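Local coordinates for fructosyl amine: oxygen oxidoreductase (Aspergillus fumigatus, PDB 3DJE), which oxidatively deglycates fructosyl amino acids (Amadori products) as a flavoenzyme that carries covalently attached FAD, at residues A[95-100]-A[128-133]; A[332-337]-A[419-424]. All blocks are in the same frame, centred on the assembly; numbering follows the deposited sequence.

How the interactions relate
From the N terminus, interaction 1 comes first: strand 96-100 meets the end of helix 127-131, closing a loop of 27 intervening residues that includes helix 103-113 and strand 122-124. Interaction 2 opens only after this loop is complete, joining strand 331-339 to the 419-424 turn across 81 residues. The two loops therefore follow in series, neither nested nor crossing. Their centres lie 29 Å apart and their nearest atoms about 17 Å, yet both reach the same branched mixed sheet. Interaction 1 seats a helix end on it; interaction 2 ties a C-terminal turn to the strand that carries the flavin linkage.

Interaction 1 of 2, residues A[95-100]-A[128-133]; sequences GLLMSA and EQFRKL
Leu-97 extends CG anti to its backbone N (chi1 168°), which sends both methyls towards 128-133, while Phe-130 and Leu-133 each hold CG anti to the carbonyl carbon (chi1 -70° and -66°); this turns the ring end of Phe-130 to Leu-97, whereas Leu-133 already points toward the strand from its CB. The result is helix-on-sheet packing: the C-terminal end of helix 127-131 and the residues just after it lie against strand 96-100 of the large mixed sheet in this FAD-dependent oxidoreductase. The nearest CA atoms, those of Leu-97 and Leu-133, are 8.7 Å apart, so the side chains alone bridge the gap, and no hydrogen bond crosses it.

Leu-97 is the hub. Its CD2 comes to the edge of the Phe-130 ring, close to the ring plane, and lies 3.6 Å from Phe-130 CD1; CE1 of that ring is equally near, so the methyl straddles one ring bond. The other methyl, Leu-97 CD1, is 3.9 Å from Phe-130 CE1. Leu-133 approaches the same leucine with a single branch, its CD1 standing 4.0 Å from Leu-97 CD2. Phe-130 and Leu-133 both lie roughly perpendicular to the Leu-97 side chain.

Leu-133 N donates to Phe-130 O at 3.1 Å, a turn consistent with both side chains meeting the strand. Leu-124 of strand 122-124 touches Leu-97, Phe-130 and Leu-133, completing an apolar cluster, and the Phe-130 ring also meets that of Phe-143.

Ser-99 contributes its carbon, not its hydroxyl. Its OG is hydrogen-bonded to Phe-258 O on the neighbouring parallel strand 256-259, while Ser-99 CB stands obliquely to the aromatic ring, 4.4 Å from Phe-130 CE1.

Interaction 2 of 2, residues A[332-337]-A[419-424]; sequences ARICWC and MDFHDV. With FAD (flavin-adenine dinucleotide), chain C.
Apolar packing carries this contact, with the Phe-421 ring set against Ile-334 and Trp-336. Ile-334 and Phe-421 point at one another from the two segments, the isoleucine chi1 of 67° holding CG1 between the backbone N and carbonyl carbon; Ile-334 CD1 and CG2 each lie 3.8 Å from Phe-421 CZ.

The aromatic pair is oblique, with the Trp-336 six-membered ring and the Phe-421 ring inclined at 52°. Trp-336 CZ2 makes the closest approach, 3.6 Å from Phe-421 CE2, where the two side chains, running antiparallel, pass alongside one another.

Hydrogen bonds brace the turn that presents Phe-421. Asp-420 OD2 accepts His-422 N at 2.9 Å through its anti lone pair, forming an Asx turn, and His-422 ND1 on its syn side at 2.7 Å, with the oxygen near the imidazole plane.

A covalent bond joins the strand to the cofactor: Cys-335 SG is 1.7 Å from FAD C8M, the 8-methyl carbon, a cysteinyl-flavin linkage as in the MSOX/MTOX family. Cys-337 SG lies 3.1 Å from FAD O3' of the ribityl chain.

Around the contact, Tyr-284 stacks on Phe-421 and Phe-300 meets it edge-to-face, while Trp-336 NE1 donates a hydrogen bond to Phe-300 O. Strand 331-339 runs antiparallel to 232-242, whose Ala-235 touches Trp-336 and Phe-421, and strand 419-420 pairs in parallel with 274-289.

Interaction 1 of 2, residues A[95-100]-A[128-133]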
loop_
_atom_site.group_PDB
_atom_site.type_symbol
_atom_site.label_atom_id
_atom_site.label_comp_id
_atom_site.label_asym_id
_atom_site.label_seq_id
_atom_site.Cartn_x
_atom_site.Cartn_y
_atom_site.Cartn_z
ATOM N N GLY A 95 -13.694 -5.184 -12.731
ATOM C CA GLY A 95 -14.101 -6.297 -11.906
ATOM C C GLY A 95 -12.916 -7.015 -11.261
ATOM O O GLY A 95 -11.738 -6.764 -11.586
ATOM N N LEU A 96 -13.243 -7.927 -10.351
ATOM C CA LEU A 96 -12.256 -8.544 -9.479
ATOM C C LEU A 96 -12.716 -9.916 -9.034
ATOM O O LEU A 96 -13.833 -10.065 -8.538
ATOM C CB LEU A 96 -12.066 -7.665 -8.236
ATOM C CG LEU A 96 -11.335 -8.243 -7.011
ATOM C CD1 LEU A 96 -9.880 -8.523 -7.343
ATOM C CD2 LEU A 96 -11.439 -7.282 -5.836
ATOM N N LEU A 97 -11.844 -10.902 -9.195
ATOM C CA LEU A 97 -12.076 -12.238 -8.655
ATOM C C LEU A 97 -11.334 -12.311 -7.331
ATOM O O LEU A 97 -10.134 -12.030 -7.284
ATOM C CB LEU A 97 -11.530 -13.311 -9.611
ATOM C CG LEU A 97 -11.485 -14.705 -8.964
ATOM C CD1 LEU A 97 -12.909 -15.276 -8.901
ATOM C CD2 LEU A 97 -10.538 -15.642 -9.668
HETATM N N MSE A 98 -12.048 -12.695 -6.265
HETATM C CA MSE A 98 -11.435 -12.974 -4.959
HETATM C C MSE A 98 -11.664 -14.448 -4.625
HETATM O O MSE A 98 -12.804 -14.901 -4.609
HETATM C CB MSE A 98 -12.071 -12.096 -3.883
HETATM C CG MSE A 98 -11.716 -10.620 -4.008
HETATM SE SE MSE A 98 -9.844 -10.377 -3.630
HETATM C CE MSE A 98 -9.855 -10.853 -1.727
ATOM N N SER A 99 -10.589 -15.184 -4.368
ATOM C CA SER A 99 -10.684 -16.648 -4.228
ATOM C C SER A 99 -9.713 -17.177 -3.181
ATOM O O SER A 99 -8.843 -16.442 -2.711
ATOM C CB SER A 99 -10.423 -17.324 -5.573
ATOM O OG SER A 99 -9.132 -17.010 -6.046
ATOM N N ALA A 100 -9.896 -18.443 -2.804
ATOM C CA ALA A 100 -9.004 -19.131 -1.872
ATOM C C ALA A 100 -9.077 -20.629 -2.154
ATOM O O ALA A 100 -9.779 -21.051 -3.075
ATOM C CB ALA A 100 -9.383 -18.824 -0.418
ATOM N N GLU A 128 -13.491 -24.441 -15.260
ATOM C CA GLU A 128 -14.039 -23.801 -16.469
ATOM C C GLU A 128 -14.621 -22.404 -16.203
ATOM O O GLU A 128 -14.592 -21.535 -17.077
ATOM C CB GLU A 128 -15.089 -24.695 -17.145
ATOM C CG GLU A 128 -16.349 -24.911 -16.306
ATOM C CD GLU A 128 -17.402 -25.766 -16.997
ATOM O OE1 GLU A 128 -17.335 -25.931 -18.239
ATOM O OE2 GLU A 128 -18.306 -26.272 -16.284
ATOM N N GLN A 129 -15.141 -22.189 -14.997
ATOM C CA GLN A 129 -15.726 -20.897 -14.653
ATOM C C GLN A 129 -14.640 -19.829 -14.555
ATOM O O GLN A 129 -14.853 -18.675 -14.935
ATOM C CB GLN A 129 -16.480 -20.969 -13.334
ATOM C CG GLN A 129 -17.781 -21.748 -13.373
ATOM C CD GLN A 129 -18.408 -21.784 -11.996
ATOM O OE1 GLN A 129 -17.874 -22.402 -11.084
ATOM N NE2 GLN A 129 -19.529 -21.094 -11.830
ATOM N N PHE A 130 -13.485 -20.227 -14.035
ATOM C CA PHE A 130 -12.350 -19.317 -13.903
ATOM C C PHE A 130 -11.790 -18.981 -15.274
ATOM O O PHE A 130 -11.474 -17.827 -15.553
ATOM C CB PHE A 130 -11.269 -19.927 -13.010
ATOM C CG PHE A 130 -11.669 -20.020 -11.562
ATOM C CD1 PHE A 130 -11.428 -18.955 -10.687
ATOM C CD2 PHE A 130 -12.306 -21.153 -11.071
ATOM C CE1 PHE A 130 -11.808 -19.022 -9.344
ATOM C CE2 PHE A 130 -12.685 -21.237 -9.725
ATOM C CZ PHE A 130 -12.443 -20.157 -8.854
ATOM N N ARG A 131 -11.691 -19.991 -16.138
ATOM C CA ARG A 131 -11.135 -19.775 -17.479
ATOM C C ARG A 131 -11.978 -18.800 -18.283
ATOM O O ARG A 131 -11.444 -18.046 -19.097
ATOM C CB ARG A 131 -11.005 -21.089 -18.255
ATOM C CG ARG A 131 -10.006 -22.032 -17.663
ATOM C CD ARG A 131 -9.638 -23.118 -18.653
ATOM N NE ARG A 131 -9.117 -24.258 -17.919
ATOM C CZ ARG A 131 -9.821 -25.337 -17.594
ATOM N NH1 ARG A 131 -11.086 -25.474 -17.987
ATOM N NH2 ARG A 131 -9.240 -26.299 -16.891
ATOM N N LYS A 132 -13.289 -18.814 -18.044
ATOM C CA LYS A 132 -14.226 -17.979 -18.792
ATOM C C LYS A 132 -14.202 -16.514 -18.359
ATOM O O LYS A 132 -14.932 -15.683 -18.919
ATOM C CB LYS A 132 -15.651 -18.541 -18.674
ATOM C CG LYS A 132 -15.926 -19.751 -19.577
ATOM C CD LYS A 132 -17.119 -20.570 -19.085
ATOM C CE LYS A 132 -17.337 -21.855 -19.910
ATOM N NZ LYS A 132 -18.294 -21.668 -21.044
ATOM N N LEU A 133 -13.377 -16.188 -17.364
ATOM C CA LEU A 133 -13.240 -14.783 -16.936
ATOM C C LEU A 133 -12.446 -13.933 -17.937
ATOM O O LEU A 133 -12.384 -12.701 -17.821
ATOM C CB LEU A 133 -12.600 -14.693 -15.543
ATOM C CG LEU A 133 -13.420 -15.255 -14.377
ATOM C CD1 LEU A 133 -12.601 -15.218 -13.087
ATOM C CD2 LEU A 133 -14.747 -14.521 -14.216
#

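Interaction 2 of 2, residues A[332-337]-A[419-424]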
loop_
_atom_site.group_PDB
_atom_site.type_symbol
_atom_site.label_atom_id
_atom_site.label_comp_id
_atom_site.label_asym_id
_atom_site.label_seq_id
_atom_site.Cartn_x
_atom_site.Cartn_y
_atom_site.Cartn_z
ATOM N N ALA A 332 11.452 -6.593 -11.308
ATOM C CA ALA A 332 11.141 -7.183 -10.003
ATOM C C ALA A 332 11.583 -6.269 -8.879
ATOM O O ALA A 332 12.647 -5.640 -8.957
ATOM C CB ALA A 332 11.817 -8.552 -9.852
ATOM N N ARG A 333 10.783 -6.204 -7.818
ATOM C CA ARG A 333 11.204 -5.477 -6.626
ATOM C C ARG A 333 10.486 -5.916 -5.368
ATOM O O ARG A 333 9.415 -6.528 -5.420
ATOM C CB ARG A 333 11.036 -3.961 -6.792
ATOM C CG ARG A 333 9.619 -3.421 -6.559
ATOM C CD ARG A 333 9.754 -1.929 -6.460
ATOM N NE ARG A 333 8.503 -1.162 -6.352
ATOM C CZ ARG A 333 8.143 -0.496 -5.255
ATOM N NH1 ARG A 333 7.043 0.239 -5.260
ATOM N NH2 ARG A 333 8.889 -0.557 -4.152
ATOM N N ILE A 334 11.094 -5.579 -4.240
ATOM C CA ILE A 334 10.389 -5.641 -2.958
ATOM C C ILE A 334 9.707 -4.283 -2.677
ATOM O O ILE A 334 10.144 -3.223 -3.165
ATOM C CB ILE A 334 11.308 -6.091 -1.811
ATOM C CG1 ILE A 334 12.391 -5.043 -1.521
ATOM C CG2 ILE A 334 11.947 -7.477 -2.170
ATOM C CD1 ILE A 334 13.273 -5.383 -0.299
ATOM N N CYS A 335 8.635 -4.343 -1.898
ATOM C CA CYS A 335 7.753 -3.215 -1.685
ATOM C C CYS A 335 7.346 -3.236 -0.212
ATOM O O CYS A 335 6.864 -4.267 0.281
ATOM C CB CYS A 335 6.535 -3.436 -2.590
ATOM S SG CYS A 335 5.121 -2.365 -2.324
ATOM N N TRP A 336 7.559 -2.117 0.490
ATOM C CA TRP A 336 7.419 -2.074 1.947
ATOM C C TRP A 336 6.221 -1.287 2.424
ATOM O O TRP A 336 5.903 -0.233 1.863
ATOM C CB TRP A 336 8.632 -1.398 2.574
ATOM C CG TRP A 336 9.896 -2.207 2.540
ATOM C CD1 TRP A 336 10.817 -2.235 1.543
ATOM C CD2 TRP A 336 10.375 -3.077 3.568
ATOM N NE1 TRP A 336 11.855 -3.082 1.880
ATOM C CE2 TRP A 336 11.603 -3.615 3.117
ATOM C CE3 TRP A 336 9.876 -3.466 4.829
ATOM C CZ2 TRP A 336 12.359 -4.518 3.886
ATOM C CZ3 TRP A 336 10.626 -4.372 5.593
ATOM C CH2 TRP A 336 11.854 -4.891 5.107
ATOM N N CYS A 337 5.588 -1.785 3.484
ATOM C CA CYS A 337 4.596 -0.998 4.224
ATOM C C CYS A 337 4.831 -1.271 5.705
ATOM O O CYS A 337 5.904 -1.771 6.093
ATOM C CB CYS A 337 3.170 -1.330 3.765
ATOM S SG CYS A 337 1.879 -0.125 4.274
HETATM N N MSE A 419 8.058 -14.152 7.107
HETATM C CA MSE A 419 9.448 -14.484 6.803
HETATM C C MSE A 419 10.394 -13.338 7.152
HETATM O O MSE A 419 9.959 -12.289 7.625
HETATM C CB MSE A 419 9.571 -14.867 5.328
HETATM C CG MSE A 419 8.693 -16.046 4.961
HETATM SE SE MSE A 419 8.497 -16.230 3.063
HETATM C CE MSE A 419 7.327 -14.697 2.758
ATOM N N ASP A 420 11.691 -13.555 6.946
ATOM C CA ASP A 420 12.680 -12.509 7.189
ATOM C C ASP A 420 13.784 -12.533 6.140
ATOM O O ASP A 420 14.259 -13.596 5.738
ATOM C CB ASP A 420 13.259 -12.617 8.610
ATOM C CG ASP A 420 13.976 -11.347 9.048
ATOM O OD1 ASP A 420 13.393 -10.567 9.830
ATOM O OD2 ASP A 420 15.120 -11.127 8.596
ATOM N N PHE A 421 14.183 -11.349 5.686
ATOM C CA PHE A 421 15.182 -11.239 4.629
ATOM C C PHE A 421 16.552 -11.789 5.020
ATOM O O PHE A 421 17.343 -12.146 4.145
ATOM C CB PHE A 421 15.298 -9.787 4.151
ATOM C CG PHE A 421 14.173 -9.354 3.238
ATOM C CD1 PHE A 421 13.974 -9.982 2.004
ATOM C CD2 PHE A 421 13.327 -8.302 3.598
ATOM C CE1 PHE A 421 12.932 -9.582 1.147
ATOM C CE2 PHE A 421 12.273 -7.898 2.741
ATOM C CZ PHE A 421 12.086 -8.533 1.521
ATOM N N HIS A 422 16.825 -11.851 6.325
ATOM C CA HIS A 422 18.072 -12.463 6.809
ATOM C C HIS A 422 18.160 -13.947 6.445
ATOM O O HIS A 422 19.257 -14.510 6.392
ATOM C CB HIS A 422 18.240 -12.272 8.322
ATOM C CG HIS A 422 18.532 -10.857 8.716
ATOM N ND1 HIS A 422 17.542 -9.961 9.061
ATOM C CD2 HIS A 422 19.702 -10.179 8.799
ATOM C CE1 HIS A 422 18.091 -8.793 9.349
ATOM N NE2 HIS A 422 19.400 -8.898 9.199
ATOM N N ASP A 423 17.006 -14.570 6.206
ATOM C CA ASP A 423 16.932 -15.979 5.797
ATOM C C ASP A 423 17.080 -16.173 4.288
ATOM O O ASP A 423 17.216 -17.303 3.813
ATOM C CB ASP A 423 15.618 -16.613 6.266
ATOM C CG ASP A 423 15.460 -16.610 7.780
ATOM O OD1 ASP A 423 16.463 -16.443 8.508
ATOM O OD2 ASP A 423 14.316 -16.776 8.250
ATOM N N VAL A 424 17.052 -15.071 3.539
ATOM C CA VAL A 424 17.174 -15.120 2.083
ATOM C C VAL A 424 18.642 -15.171 1.680
ATOM O O VAL A 424 19.428 -14.310 2.087
ATOM C CB VAL A 424 16.469 -13.910 1.405
ATOM C CG1 VAL A 424 16.640 -13.963 -0.117
ATOM C CG2 VAL A 424 14.994 -13.888 1.783
HETATM P PA FAD C . 4.732 5.077 0.968
HETATM O O1A FAD C . 3.855 5.376 -0.169
HETATM O O2A FAD C . 5.672 3.919 0.861
HETATM O O5B FAD C . 5.504 6.430 1.241
HETATM C C5B FAD C . 6.557 6.546 2.202
HETATM C C4B FAD C . 7.431 7.726 1.759
HETATM O O4B FAD C . 8.318 7.928 2.875
HETATM C C3B FAD C . 8.299 7.268 0.563
HETATM O O3B FAD C . 8.065 8.090 -0.592
HETATM C C2B FAD C . 9.721 7.447 1.118
HETATM O O2B FAD C . 10.652 7.959 0.113
HETATM C C1B FAD C . 9.489 8.425 2.303
HETATM N N9A FAD C . 10.713 8.409 3.161
HETATM C C8A FAD C . 11.476 7.355 3.520
HETATM N N7A FAD C . 12.519 7.801 4.252
HETATM C C5A FAD C . 12.410 9.133 4.349
HETATM C C6A FAD C . 13.184 10.129 4.955
HETATM N N6A FAD C . 14.322 9.800 5.612
HETATM N N1A FAD C . 12.782 11.411 4.861
HETATM C C2A FAD C . 11.664 11.746 4.204
HETATM N N3A FAD C . 10.904 10.821 3.609
HETATM C C4A FAD C . 11.262 9.516 3.672
HETATM N N1 FAD C . -2.825 -1.122 -1.263
HETATM C C2 FAD C . -4.072 -1.090 -1.883
HETATM O O2 FAD C . -4.958 -0.318 -1.511
HETATM N N3 FAD C . -4.319 -1.960 -2.946
HETATM C C4 FAD C . -3.361 -2.863 -3.393
HETATM O O4 FAD C . -3.614 -3.617 -4.341
HETATM C C4X FAD C . -2.116 -2.898 -2.746
HETATM N N5 FAD C . -1.138 -3.802 -3.157
HETATM C C5X FAD C . 0.147 -3.706 -2.628
HETATM C C6 FAD C . 1.159 -4.472 -3.199
HETATM C C7 FAD C . 2.462 -4.368 -2.728
HETATM C C7M FAD C . 3.533 -5.255 -3.380
HETATM C C8 FAD C . 2.768 -3.476 -1.701
HETATM C C8M FAD C . 4.233 -3.307 -1.234
HETATM C C9 FAD C . 1.746 -2.694 -1.142
HETATM C C9A FAD C . 0.431 -2.796 -1.612
HETATM N N10 FAD C . -0.619 -2.034 -1.062
HETATM C C10 FAD C . -1.864 -2.025 -1.690
HETATM C "C1'" FAD C . -0.407 -1.236 0.153
HETATM C "C2'" FAD C . -0.094 0.213 -0.223
HETATM O "O2'" FAD C . 0.818 0.242 -1.343
HETATM C "C3'" FAD C . 0.517 0.922 0.982
HETATM O "O3'" FAD C . -0.281 0.639 2.151
HETATM C "C4'" FAD C . 0.551 2.444 0.802
HETATM O "O4'" FAD C . 1.037 2.814 -0.488
HETATM C "C5'" FAD C . 1.467 3.047 1.874
HETATM O "O5'" FAD C . 1.467 4.479 1.757
HETATM P P FAD C . 2.407 5.362 2.710
HETATM O O1P FAD C . 2.150 4.983 4.131
HETATM O O2P FAD C . 2.231 6.758 2.262
HETATM O O3P FAD C . 3.905 4.911 2.341
#